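Local coordinates for protein peptidase S15/CocE/NonD (Thaumarchaeota archaeon SCGC AB-539-E09, PDB 4PF1) that probably hydrolyses peptides as a serine aminopeptidase of the S15 family, built on an alpha/beta hydrolase fold, at residues H328-G331 against R332-A335; G349-R353 against N354-P358; F359-H362 against Y363-A367. All blocks are in the same frame, centred on the assembly; numbering follows the deposited sequence.

Interaction 1 of 3, residues H328-G331 against R332-A335; sequences HGQG and RRDA. With GOL (glycerol), chain F.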
loop_
_atom_site.group_PDB
_atom_site.type_symbol
_atom_site.label_atom_id
_atom_site.label_comp_id
_atom_site.label_asym_id
_atom_site.label_seq_id
_atom_site.Cartn_x
_atom_site.Cartn_y
_atom_site.Cartn_z
ATOM N N HIS A 328 -19.186 6.473 -12.943
ATOM C CA HIS A 328 -19.304 6.571 -14.395
ATOM C C HIS A 328 -18.966 5.265 -15.194
ATOM O O HIS A 328 -19.686 4.943 -16.140
ATOM C CB HIS A 328 -18.471 7.734 -14.927
ATOM C CG HIS A 328 -18.734 8.027 -16.363
ATOM N ND1 HIS A 328 -20.022 8.183 -16.840
ATOM C CD2 HIS A 328 -17.868 8.144 -17.391
ATOM C CE1 HIS A 328 -19.898 8.392 -18.137
ATOM N NE2 HIS A 328 -18.618 8.389 -18.511
ATOM N N GLY A 329 -17.902 4.553 -14.825
ATOM C CA GLY A 329 -17.483 3.372 -15.582
ATOM C C GLY A 329 -17.742 2.001 -14.978
ATOM O O GLY A 329 -17.498 0.988 -15.644
ATOM N N GLN A 330 -18.262 1.945 -13.735
ATOM C CA GLN A 330 -18.465 0.688 -12.989
ATOM C C GLN A 330 -19.550 -0.256 -13.549
ATOM O O GLN A 330 -19.488 -1.465 -13.296
ATOM C CB GLN A 330 -18.732 0.971 -11.520
ATOM C CG GLN A 330 -17.447 1.005 -10.710
ATOM C CD GLN A 330 -17.677 1.311 -9.255
ATOM O OE1 GLN A 330 -18.571 2.079 -8.879
ATOM N NE2 GLN A 330 -16.838 0.746 -8.409
ATOM N N GLY A 331 -20.511 0.276 -14.297
ATOM C CA GLY A 331 -21.531 -0.550 -14.938
ATOM C C GLY A 331 -20.939 -1.388 -16.064
ATOM O O GLY A 331 -21.479 -2.443 -16.412
ATOM N N ARG A 332 -19.780 -0.939 -16.604
ATOM C CA ARG A 332 -19.064 -1.569 -17.719
ATOM C C ARG A 332 -17.815 -2.357 -17.254
ATOM O O ARG A 332 -17.055 -2.853 -18.090
ATOM C CB ARG A 332 -18.665 -0.497 -18.745
ATOM C CG ARG A 332 -19.851 0.121 -19.468
ATOM C CD ARG A 332 -19.447 1.369 -20.220
ATOM N NE ARG A 332 -19.449 2.548 -19.355
ATOM C CZ ARG A 332 -18.794 3.671 -19.623
ATOM N NH1 ARG A 332 -18.073 3.780 -20.733
ATOM N NH2 ARG A 332 -18.857 4.697 -18.786
ATOM N N ARG A 333 -17.615 -2.488 -15.932
ATOM C CA ARG A 333 -16.486 -3.239 -15.374
ATOM C C ARG A 333 -16.884 -3.866 -14.022
ATOM O O ARG A 333 -18.073 -4.068 -13.770
ATOM C CB ARG A 333 -15.222 -2.341 -15.244
ATOM C CG ARG A 333 -15.353 -1.148 -14.278
ATOM C CD ARG A 333 -14.003 -0.489 -14.034
ATOM N NE ARG A 333 -14.100 0.678 -13.151
ATOM C CZ ARG A 333 -13.972 0.630 -11.826
ATOM N NH1 ARG A 333 -13.758 -0.528 -11.214
ATOM N NH2 ARG A 333 -14.064 1.739 -11.105
ATOM N N ASP A 334 -15.887 -4.200 -13.179
ATOM C CA ASP A 334 -16.100 -4.733 -11.838
ATOM C C ASP A 334 -16.588 -3.621 -10.906
ATOM O O ASP A 334 -16.142 -2.474 -11.029
ATOM C CB ASP A 334 -14.802 -5.351 -11.296
ATOM C CG ASP A 334 -13.653 -4.362 -11.215
ATOM O OD1 ASP A 334 -13.243 -3.842 -12.277
ATOM O OD2 ASP A 334 -13.209 -4.060 -10.085
ATOM N N ALA A 335 -17.510 -3.945 -9.988
ATOM C CA ALA A 335 -18.019 -2.962 -9.035
ATOM C C ALA A 335 -18.369 -3.616 -7.696
ATOM O O ALA A 335 -19.553 -3.727 -7.339
ATOM C CB ALA A 335 -19.220 -2.235 -9.613
HETATM C C1 GOL F . -13.421 -0.271 -7.397
HETATM O O1 GOL F . -14.213 -0.789 -8.458
HETATM C C2 GOL F . -13.627 1.219 -7.250
HETATM O O2 GOL F . -13.014 1.906 -8.345
HETATM C C3 GOL F . -13.038 1.707 -5.948
HETATM O O3 GOL F . -13.337 3.080 -5.752
HETATM O O HOH W 1 -20.863 2.529 -16.640
#
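Arg332 folds back onto His328 and meets it twice through a single nitrogen. Its NH2 gives a hydrogen bond of 2.8 Å to His328 O, an oxygen lying close to the guanidinium plane, although the nitrogen itself stands well above the plane of that carbonyl. The same NH2 also rests over the centre of the imidazole, 3.7 Å from His328 NE2; the two flat groups are turned 78° against each other, which rules out a flat stack. A bend at chi3 (-84°) brings the arginine round to this position. Water 1 completes the loop, accepting from Arg332 NE and donating to His328 O.

Arg333 leaves the backbone differently. With chi1 at 63°, its CG is wedged between the backbone N and the carbonyl carbon and passes 3.3 Å from Gly329 O, before the chain runs straight to NE. One guanidinium face then lies against the aliphatic part of Gln330, with Arg333 NH2 3.5 Å from Gln330 CG. Both side chains converge on a bound glycerol, probably from the crystallisation liquor: Arg333 NH1 reaches its O1 at 2.8 Å and Gln330 NE2 reaches the same O1 at 3.0 Å, while Arg333 NH2 takes O2. Arg333 NH1 also forms a salt bridge with Asp334. A leucine in place of Arg333 would probably leave O2 without this donor, O1 with one fewer, and the Asp334 carboxylate without its mate.

Further out, Arg332 N closes a turn onto Gly329 O at 3.1 Å. The Gln330 amide is oriented by Ser337 O and Asn327 N, and His328 bonds Asp295 through ND1 and Ser161 through NE2, consistent with a Ser-His-Asp triad. The chemistry is thus split: one arginine steadies the backbone and overlies one face of the probable catalytic histidine, while the other offers paired N-H donors that could grip neighbouring hydroxyls.

Interaction 2 of 3, residues G349-R353 against N354-P358; sequences GWFRR and NVMQP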
loop_
_atom_site.group_PDB
_atom_site.type_symbol
_atom_site.label_atom_id
_atom_site.label_comp_id
_atom_site.label_asym_id
_atom_site.label_seq_id
_atom_site.Cartn_x
_atom_site.Cartn_y
_atom_site.Cartn_z
ATOM N N GLY A 349 -20.325 -6.992 -12.851
ATOM C CA GLY A 349 -20.252 -8.309 -13.481
ATOM C C GLY A 349 -21.544 -9.099 -13.348
ATOM O O GLY A 349 -21.924 -9.819 -14.277
ATOM N N TRP A 350 -22.251 -8.946 -12.194
ATOM C CA TRP A 350 -23.538 -9.616 -11.952
ATOM C C TRP A 350 -24.590 -9.120 -12.943
ATOM O O TRP A 350 -25.360 -9.923 -13.462
ATOM C CB TRP A 350 -24.033 -9.401 -10.504
ATOM C CG TRP A 350 -25.375 -10.026 -10.234
ATOM C CD1 TRP A 350 -25.617 -11.311 -9.852
ATOM C CD2 TRP A 350 -26.663 -9.409 -10.409
ATOM N NE1 TRP A 350 -26.974 -11.537 -9.778
ATOM C CE2 TRP A 350 -27.639 -10.387 -10.118
ATOM C CE3 TRP A 350 -27.087 -8.121 -10.788
ATOM C CZ2 TRP A 350 -29.013 -10.115 -10.177
ATOM C CZ3 TRP A 350 -28.447 -7.860 -10.865
ATOM C CH2 TRP A 350 -29.393 -8.845 -10.554
ATOM N N PHE A 351 -24.645 -7.792 -13.172
ATOM C CA PHE A 351 -25.609 -7.195 -14.094
ATOM C C PHE A 351 -25.374 -7.671 -15.535
ATOM O O PHE A 351 -26.334 -8.026 -16.216
ATOM C CB PHE A 351 -25.580 -5.647 -14.027
ATOM C CG PHE A 351 -26.140 -4.990 -15.272
ATOM C CD1 PHE A 351 -27.507 -5.015 -15.538
ATOM C CD2 PHE A 351 -25.293 -4.435 -16.226
ATOM C CE1 PHE A 351 -28.015 -4.477 -16.719
ATOM C CE2 PHE A 351 -25.806 -3.895 -17.407
ATOM C CZ PHE A 351 -27.162 -3.918 -17.644
ATOM N N ARG A 352 -24.118 -7.626 -16.009
ATOM C CA ARG A 352 -23.798 -7.998 -17.391
ATOM C C ARG A 352 -24.075 -9.473 -17.678
ATOM O O ARG A 352 -24.665 -9.780 -18.713
ATOM C CB ARG A 352 -22.350 -7.637 -17.748
ATOM C CG ARG A 352 -22.155 -6.133 -17.948
ATOM C CD ARG A 352 -20.811 -5.762 -18.575
ATOM N NE ARG A 352 -19.663 -6.371 -17.890
ATOM C CZ ARG A 352 -19.138 -5.921 -16.754
ATOM N NH1 ARG A 352 -19.668 -4.870 -16.139
ATOM N NH2 ARG A 352 -18.095 -6.532 -16.213
ATOM N N ARG A 353 -23.692 -10.375 -16.761
ATOM C CA ARG A 353 -23.892 -11.815 -16.954
ATOM C C ARG A 353 -25.364 -12.240 -16.807
ATOM O O ARG A 353 -25.839 -13.047 -17.603
ATOM C CB ARG A 353 -23.034 -12.633 -15.971
ATOM C CG ARG A 353 -21.520 -12.511 -16.174
ATOM C CD ARG A 353 -20.731 -13.477 -15.293
ATOM N NE ARG A 353 -21.195 -13.466 -13.904
ATOM C CZ ARG A 353 -20.677 -12.705 -12.946
ATOM N NH1 ARG A 353 -19.649 -11.906 -13.207
ATOM N NH2 ARG A 353 -21.171 -12.747 -11.716
ATOM N N ASN A 354 -26.069 -11.731 -15.776
ATOM C CA ASN A 354 -27.424 -12.188 -15.451
ATOM C C ASN A 354 -28.563 -11.371 -16.073
ATOM O O ASN A 354 -29.688 -11.868 -16.108
ATOM C CB ASN A 354 -27.613 -12.245 -13.937
ATOM C CG ASN A 354 -26.757 -13.290 -13.279
ATOM O OD1 ASN A 354 -27.094 -14.475 -13.257
ATOM N ND2 ASN A 354 -25.612 -12.878 -12.759
ATOM N N VAL A 355 -28.304 -10.127 -16.518
ATOM C CA VAL A 355 -29.365 -9.276 -17.071
ATOM C C VAL A 355 -29.053 -8.867 -18.526
ATOM O O VAL A 355 -29.883 -9.106 -19.401
ATOM C CB VAL A 355 -29.644 -8.024 -16.181
ATOM C CG1 VAL A 355 -30.803 -7.194 -16.736
ATOM C CG2 VAL A 355 -29.910 -8.417 -14.728
ATOM N N MET A 356 -27.874 -8.244 -18.777
ATOM C CA MET A 356 -27.504 -7.743 -20.107
ATOM C C MET A 356 -27.316 -8.866 -21.143
ATOM O O MET A 356 -27.860 -8.758 -22.242
ATOM C CB MET A 356 -26.245 -6.859 -20.050
ATOM C CG MET A 356 -26.012 -6.069 -21.340
ATOM S SD MET A 356 -24.374 -5.311 -21.478
ATOM C CE MET A 356 -23.349 -6.759 -21.594
ATOM N N GLN A 357 -26.535 -9.916 -20.817
ATOM C CA GLN A 357 -26.306 -11.013 -21.763
ATOM C C GLN A 357 -27.627 -11.773 -22.097
ATOM O O GLN A 357 -27.906 -11.924 -23.285
ATOM C CB GLN A 357 -25.199 -11.972 -21.285
ATOM C CG GLN A 357 -24.605 -12.856 -22.404
ATOM C CD GLN A 357 -24.120 -12.085 -23.625
ATOM O OE1 GLN A 357 -23.489 -11.022 -23.529
ATOM N NE2 GLN A 357 -24.382 -12.627 -24.804
ATOM N N PRO A 358 -28.509 -12.148 -21.121
ATOM C CA PRO A 358 -29.775 -12.808 -21.504
ATOM C C PRO A 358 -30.692 -11.886 -22.321
ATOM O O PRO A 358 -31.408 -12.371 -23.194
ATOM C CB PRO A 358 -30.404 -13.187 -20.158
ATOM C CG PRO A 358 -29.266 -13.205 -19.197
ATOM C CD PRO A 358 -28.378 -12.090 -19.652
#
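Phe351 spreads its ring across the next helical turn, where Val355 and Met356 share it. Its CD1 lies 3.7 Å from Val355 CB, and CZ lies 3.9 Å from Met356 CB; the valine crosses the phenylalanine at about a right angle, the methionine more obliquely. A chi1 of 158° sets CG anti to the backbone N, beside the carbonyl carbon, and carries the ring on toward the following turn. Leu288, Val290 and Phe184 of the underlying strands also touch this ring. Beside it, Trp350 CZ3 meets Val355 CG2 at 4.2 Å, and Met356 runs alongside Arg352 in the same direction, its terminal CE 3.9 Å from Arg352 CG. The guanidinium beyond that aliphatic stem goes to Asp92 in a salt bridge.

Toward the polar edge, Asn354 lays its amide over one face of the Trp350 indole, the planes 29° apart and Asn354 ND2 3.3 Å from Trp350 CD1. The same ND2 hydrogen-bonds Trp350 O at 3.0 Å, in the carbonyl plane and on a lone pair. Since Asn354 N also binds Trp350 O, this carbonyl is gripped twice by one residue, and the amide is held over the indole, somewhat tilted. Trp350 also stacks with Trp385.

The backbone records a local widening. Phe351 O accepts from both Val355 N and Met356 N, and Gln357 N then reaches five residues back to Arg352 O at 2.8 Å. Pro358 packs its CD against Arg353 O. The axes of the two short segments differ by 29°. The wider pi-type turn and the kink at Pro358, which has no N-H to give to the turn before, bend the helix here, on the central sheet of an alpha/beta hydrolase fold.

Interaction 3 of 3, residues F359-H362 against Y363-A367; sequences FLDH and YLKDA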
loop_
_atom_site.group_PDB
_atom_site.type_symbol
_atom_site.label_atom_id
_atom_site.label_comp_id
_atom_site.label_asym_id
_atom_site.label_seq_id
_atom_site.Cartn_x
_atom_site.Cartn_y
_atom_site.Cartn_z
ATOM N N PHE A 359 -30.634 -10.556 -22.067
ATOM C CA PHE A 359 -31.376 -9.548 -22.839
ATOM C C PHE A 359 -30.933 -9.611 -24.309
ATOM O O PHE A 359 -31.770 -9.766 -25.197
ATOM C CB PHE A 359 -31.142 -8.133 -22.250
ATOM C CG PHE A 359 -31.629 -6.971 -23.090
ATOM C CD1 PHE A 359 -32.965 -6.584 -23.067
ATOM C CD2 PHE A 359 -30.743 -6.235 -23.871
ATOM C CE1 PHE A 359 -33.410 -5.494 -23.826
ATOM C CE2 PHE A 359 -31.190 -5.150 -24.633
ATOM C CZ PHE A 359 -32.519 -4.788 -24.607
ATOM N N LEU A 360 -29.603 -9.546 -24.548
ATOM C CA LEU A 360 -29.009 -9.595 -25.886
ATOM C C LEU A 360 -29.234 -10.947 -26.558
ATOM O O LEU A 360 -29.614 -10.981 -27.728
ATOM C CB LEU A 360 -27.499 -9.283 -25.834
ATOM C CG LEU A 360 -27.093 -7.876 -25.367
ATOM C CD1 LEU A 360 -25.600 -7.794 -25.140
ATOM C CD2 LEU A 360 -27.541 -6.803 -26.361
ATOM N N ASP A 361 -29.020 -12.061 -25.820
ATOM C CA ASP A 361 -29.182 -13.416 -26.356
ATOM C C ASP A 361 -30.608 -13.678 -26.842
ATOM O O ASP A 361 -30.781 -14.350 -27.858
ATOM C CB ASP A 361 -28.766 -14.477 -25.327
ATOM C CG ASP A 361 -27.264 -14.599 -25.133
ATOM O OD1 ASP A 361 -26.516 -14.398 -26.119
ATOM O OD2 ASP A 361 -26.839 -14.957 -24.015
ATOM N N HIS A 362 -31.626 -13.114 -26.154
ATOM C CA HIS A 362 -33.017 -13.294 -26.565
ATOM C C HIS A 362 -33.304 -12.627 -27.922
ATOM O O HIS A 362 -33.900 -13.262 -28.786
ATOM C CB HIS A 362 -34.002 -12.779 -25.499
ATOM C CG HIS A 362 -35.415 -12.696 -25.998
ATOM N ND1 HIS A 362 -36.123 -13.830 -26.351
ATOM C CD2 HIS A 362 -36.172 -11.607 -26.271
ATOM C CE1 HIS A 362 -37.292 -13.402 -26.802
ATOM N NE2 HIS A 362 -37.373 -12.073 -26.762
ATOM N N TYR A 363 -32.899 -11.359 -28.100
ATOM C CA TYR A 363 -33.181 -10.612 -29.329
ATOM C C TYR A 363 -32.210 -10.929 -30.475
ATOM O O TYR A 363 -32.537 -10.658 -31.631
ATOM C CB TYR A 363 -33.182 -9.095 -29.060
ATOM C CG TYR A 363 -34.318 -8.624 -28.177
ATOM C CD1 TYR A 363 -35.634 -8.631 -28.633
ATOM C CD2 TYR A 363 -34.075 -8.127 -26.899
ATOM C CE1 TYR A 363 -36.685 -8.202 -27.823
ATOM C CE2 TYR A 363 -35.115 -7.687 -26.082
ATOM C CZ TYR A 363 -36.420 -7.718 -26.551
ATOM O OH TYR A 363 -37.451 -7.275 -25.756
ATOM N N LEU A 364 -31.025 -11.485 -30.172
ATOM C CA LEU A 364 -30.019 -11.745 -31.209
ATOM C C LEU A 364 -29.830 -13.236 -31.540
ATOM O O LEU A 364 -29.264 -13.548 -32.591
ATOM C CB LEU A 364 -28.667 -11.139 -30.808
ATOM C CG LEU A 364 -28.621 -9.626 -30.582
ATOM C CD1 LEU A 364 -27.417 -9.250 -29.755
ATOM C CD2 LEU A 364 -28.619 -8.863 -31.895
ATOM N N LYS A 365 -30.268 -14.150 -30.651
ATOM C CA LYS A 365 -30.089 -15.590 -30.877
ATOM C C LYS A 365 -31.380 -16.396 -30.633
ATOM O O LYS A 365 -31.342 -17.627 -30.685
ATOM C CB LYS A 365 -28.950 -16.136 -29.992
ATOM C CG LYS A 365 -27.558 -15.899 -30.567
ATOM C CD LYS A 365 -26.538 -16.877 -30.002
ATOM C CE LYS A 365 -25.748 -16.297 -28.854
ATOM N NZ LYS A 365 -24.621 -17.182 -28.459
ATOM N N ASP A 366 -32.521 -15.701 -30.397
ATOM C CA ASP A 366 -33.847 -16.298 -30.127
ATOM C C ASP A 366 -33.831 -17.190 -28.853
ATOM O O ASP A 366 -34.617 -18.138 -28.739
ATOM C CB ASP A 366 -34.389 -17.069 -31.357
ATOM C CG ASP A 366 -34.669 -16.196 -32.572
ATOM O OD1 ASP A 366 -35.059 -15.020 -32.383
ATOM O OD2 ASP A 366 -34.542 -16.701 -33.707
ATOM N N ALA A 367 -32.966 -16.837 -27.884
ATOM C CA ALA A 367 -32.833 -17.518 -26.597
ATOM C C ALA A 367 -34.064 -17.223 -25.709
ATOM O O ALA A 367 -34.749 -16.225 -25.957
ATOM C CB ALA A 367 -31.554 -17.060 -25.903
HETATM O O HOH W 2 -36.312 -13.055 -30.587
#
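Tyr363 sits between Phe359 and His362, and its side chain can be followed outward through both. CB lies over the preceding turn, 4.2 Å from Phe359 O. On one flank of the ring, CD2 comes within 3.3 Å of that same oxygen, and CE2 drives on to 3.6 Å from Phe359 CE1, an edge-to-face pair with the tyrosine edge against the phenylalanine face. One face of the tyrosine ring receives His362, whose CD2 stands over its centre, 3.8 Å from Tyr363 CE1; here the planes are 65° apart and the histidine supplies the edge. At the tip, OH makes a weak hydrogen bond to Lys369.

The histidine is fixed from its other side. With chi1 at 168°, its ND1 donates to Ala367 O at 2.8 Å, in the ring plane and nearly along the C=O axis, so the bond sets the rotation of the imidazole. This tether ties the helix to the segment leaving it, where Asp366 adopts a positive phi. Water 2 joins His362 O to Asp366 OD1, a carboxylate also engaged by Arg154.

On the buried side, Leu360 and Leu364 lie side by side, CB of the former 3.9 Å from CD1 of the latter. Both rest on Ala156 of strand 154-160, while Phe359 and Leu360 reach Val182 of strand 178-184, seating the end of helix 347-365 on two adjacent strands of the central sheet.

How the interactions relate
Interactions 2 and 3 are successive parts of helix 347-365 and pack their apolar sides on the central sheet, sharing strand 178-184; interaction 1 belongs to the loop after strand 319-324 and lies nearest the chain's centre. All three are partly buried; interaction 2 has the most buried residues, while interaction 3 runs out to exposed residues at the helix end. The loop is dominated by arginines, a water and a glycerol, the middle of the helix by apolar packing with a doubly used carbonyl, and its end by an aromatic cluster. Arg352 bridges the first two, its NH1 probably donating to Gly331 O and Arg333 O, each at 3.0 Å. Interactions 1 and 3 do not touch.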